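Side-chain contact in myosin-I heavy chain (PDB 5EJR), which is an actin-based motor with ATPase activity involved in early phagocytosis and adhesion, represented here by a MyTH4-FERM unit of its tail: residues L130-S135 / I226-T231. Numbering follows the deposited sequence.
Sequences LIYFLS and INTYTT
Tyr132 reaches from helix 121-137 with its phenol oxygen and meets Thr228 at the hydroxyl: OH of Tyr132 lies 3.4 Å from OG1 of Thr228, the one place where the two segments come within touching distance. A water ties the same two groups together, 3.3 Å from Tyr132 OH and 3.0 Å from Thr228 OG1. The joint is polar, and small, with 66 Å² buried in all. With chi1 at 165°, CG of Tyr132 lies opposite the backbone N and the hydroxyl is carried out toward the loop, while the ring stacks with Phe200 and touches Cys173 of helix 164-178.

On the other side, Thr228 follows Asn227 in a type I beta turn that runs to Thr230. Thr230 N to Asn227 O (3.1 Å) closes the turn, and the Thr230 side chain reaches back so that OG1 accepts the N-H of Asn227 (2.9 Å). Thr228 turns OG1 to the helix and lays its methyl CG2 over the centre of the Tyr229 ring, 3.7 Å above the plane. Just beyond 130-135, Tyr229 OH hydrogen-bonds the carbonyl of Ile136, so the turn also meets the following residue of helix 121-137. The helical MyTH4 domain is thereby joined to the loop between strand 221-225 and helix 232-243 of the ubiquitin-like FERM lobe, an interdomain contact within the MyTH4-FERM tandem of myosin tails.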
loop_
_atom_site.group_PDB
_atom_site.type_symbol
_atom_site.label_atom_id
_atom_site.label_comp_id
_atom_site.label_asym_id
_atom_site.label_seq_id
_atom_site.Cartn_x
_atom_site.Cartn_y
_atom_site.Cartn_z
ATOM N N LEU A 130 -7.879 -18.832 -8.297
ATOM C CA LEU A 130 -7.235 -18.020 -9.331
ATOM C C LEU A 130 -8.297 -17.285 -10.137
ATOM O O LEU A 130 -8.130 -16.101 -10.380
ATOM C CB LEU A 130 -6.319 -18.887 -10.228
ATOM C CG LEU A 130 -5.746 -18.258 -11.528
ATOM C CD1 LEU A 130 -4.922 -17.008 -11.244
ATOM C CD2 LEU A 130 -4.887 -19.250 -12.249
ATOM N N ILE A 131 -9.420 -17.946 -10.477
ATOM C CA ILE A 131 -10.509 -17.300 -11.226
ATOM C C ILE A 131 -11.079 -16.132 -10.408
ATOM O O ILE A 131 -11.367 -15.060 -10.960
ATOM C CB ILE A 131 -11.593 -18.321 -11.656
ATOM C CG1 ILE A 131 -11.025 -19.276 -12.741
ATOM C CG2 ILE A 131 -12.853 -17.618 -12.144
ATOM C CD1 ILE A 131 -11.827 -20.583 -12.983
ATOM N N TYR A 132 -11.218 -16.338 -9.086
ATOM C CA TYR A 132 -11.691 -15.282 -8.186
ATOM C C TYR A 132 -10.766 -14.056 -8.256
ATOM O O TYR A 132 -11.252 -12.932 -8.405
ATOM C CB TYR A 132 -11.772 -15.799 -6.739
ATOM C CG TYR A 132 -11.896 -14.673 -5.736
ATOM C CD1 TYR A 132 -13.110 -14.025 -5.535
ATOM C CD2 TYR A 132 -10.785 -14.216 -5.029
ATOM C CE1 TYR A 132 -13.224 -12.957 -4.646
ATOM C CE2 TYR A 132 -10.885 -13.141 -4.142
ATOM C CZ TYR A 132 -12.111 -12.526 -3.944
ATOM O OH TYR A 132 -12.235 -11.484 -3.053
ATOM N N PHE A 133 -9.443 -14.287 -8.117
ATOM C CA PHE A 133 -8.410 -13.246 -8.119
ATOM C C PHE A 133 -8.255 -12.581 -9.482
ATOM O O PHE A 133 -7.892 -11.405 -9.543
ATOM C CB PHE A 133 -7.079 -13.765 -7.559
ATOM C CG PHE A 133 -7.087 -14.002 -6.062
ATOM C CD1 PHE A 133 -7.393 -12.973 -5.178
ATOM C CD2 PHE A 133 -6.741 -15.242 -5.535
ATOM C CE1 PHE A 133 -7.400 -13.195 -3.791
ATOM C CE2 PHE A 133 -6.750 -15.465 -4.148
ATOM C CZ PHE A 133 -7.083 -14.441 -3.284
ATOM N N LEU A 134 -8.633 -13.278 -10.577
ATOM C CA LEU A 134 -8.638 -12.649 -11.893
ATOM C C LEU A 134 -9.876 -11.764 -11.956
ATOM O O LEU A 134 -9.783 -10.610 -12.392
ATOM C CB LEU A 134 -8.720 -13.678 -13.050
ATOM C CG LEU A 134 -7.574 -14.659 -13.247
ATOM C CD1 LEU A 134 -7.976 -15.752 -14.229
ATOM C CD2 LEU A 134 -6.326 -13.965 -13.751
ATOM N N SER A 135 -11.042 -12.304 -11.535
ATOM C CA SER A 135 -12.327 -11.589 -11.599
ATOM C C SER A 135 -12.369 -10.292 -10.766
ATOM O O SER A 135 -13.133 -9.397 -11.102
ATOM C CB SER A 135 -13.490 -12.508 -11.232
ATOM O OG SER A 135 -13.486 -12.802 -9.845
ATOM N N ILE A 226 -10.987 -4.767 6.569
ATOM C CA ILE A 226 -10.378 -4.681 5.237
ATOM C C ILE A 226 -11.162 -5.502 4.204
ATOM O O ILE A 226 -11.501 -6.653 4.453
ATOM C CB ILE A 226 -8.865 -5.092 5.348
ATOM C CG1 ILE A 226 -8.046 -4.786 4.094
ATOM C CG2 ILE A 226 -8.656 -6.544 5.754
ATOM C CD1 ILE A 226 -6.515 -5.077 4.288
ATOM N N ASN A 227 -11.487 -4.889 3.077
ATOM C CA ASN A 227 -12.168 -5.545 1.962
ATOM C C ASN A 227 -11.216 -5.446 0.764
ATOM O O ASN A 227 -10.244 -4.690 0.823
ATOM C CB ASN A 227 -13.495 -4.855 1.630
ATOM C CG ASN A 227 -14.307 -4.387 2.818
ATOM O OD1 ASN A 227 -14.379 -5.041 3.868
ATOM N ND2 ASN A 227 -14.958 -3.240 2.665
ATOM N N THR A 228 -11.514 -6.182 -0.327
ATOM C CA THR A 228 -10.749 -6.224 -1.586
ATOM C C THR A 228 -10.338 -4.846 -2.095
ATOM O O THR A 228 -9.198 -4.661 -2.504
ATOM C CB THR A 228 -11.587 -6.950 -2.665
ATOM O OG1 THR A 228 -11.963 -8.226 -2.153
ATOM C CG2 THR A 228 -10.841 -7.127 -3.979
ATOM N N TYR A 229 -11.273 -3.890 -2.061
ATOM C CA TYR A 229 -11.097 -2.569 -2.615
ATOM C C TYR A 229 -10.879 -1.465 -1.580
ATOM O O TYR A 229 -10.987 -0.292 -1.926
ATOM C CB TYR A 229 -12.290 -2.250 -3.532
ATOM C CG TYR A 229 -12.502 -3.288 -4.626
ATOM C CD1 TYR A 229 -11.675 -3.330 -5.743
ATOM C CD2 TYR A 229 -13.508 -4.245 -4.523
ATOM C CE1 TYR A 229 -11.878 -4.262 -6.764
ATOM C CE2 TYR A 229 -13.698 -5.210 -5.521
ATOM C CZ TYR A 229 -12.884 -5.206 -6.642
ATOM O OH TYR A 229 -13.041 -6.149 -7.625
ATOM N N THR A 230 -10.543 -1.815 -0.333
ATOM C CA THR A 230 -10.340 -0.773 0.686
ATOM C C THR A 230 -9.141 0.125 0.348
ATOM O O THR A 230 -8.039 -0.373 0.089
ATOM C CB THR A 230 -10.264 -1.381 2.087
ATOM O OG1 THR A 230 -11.475 -2.105 2.335
ATOM C CG2 THR A 230 -10.081 -0.313 3.191
ATOM N N THR A 231 -9.361 1.443 0.381
ATOM C CA THR A 231 -8.268 2.396 0.171
ATOM C C THR A 231 -7.582 2.720 1.503
ATOM O O THR A 231 -8.153 2.529 2.590
ATOM C CB THR A 231 -8.764 3.696 -0.461
ATOM O OG1 THR A 231 -9.661 4.329 0.450
ATOM C CG2 THR A 231 -9.375 3.504 -1.841
HETATM O O HOH W 1 -9.637 -10.006 -1.698
#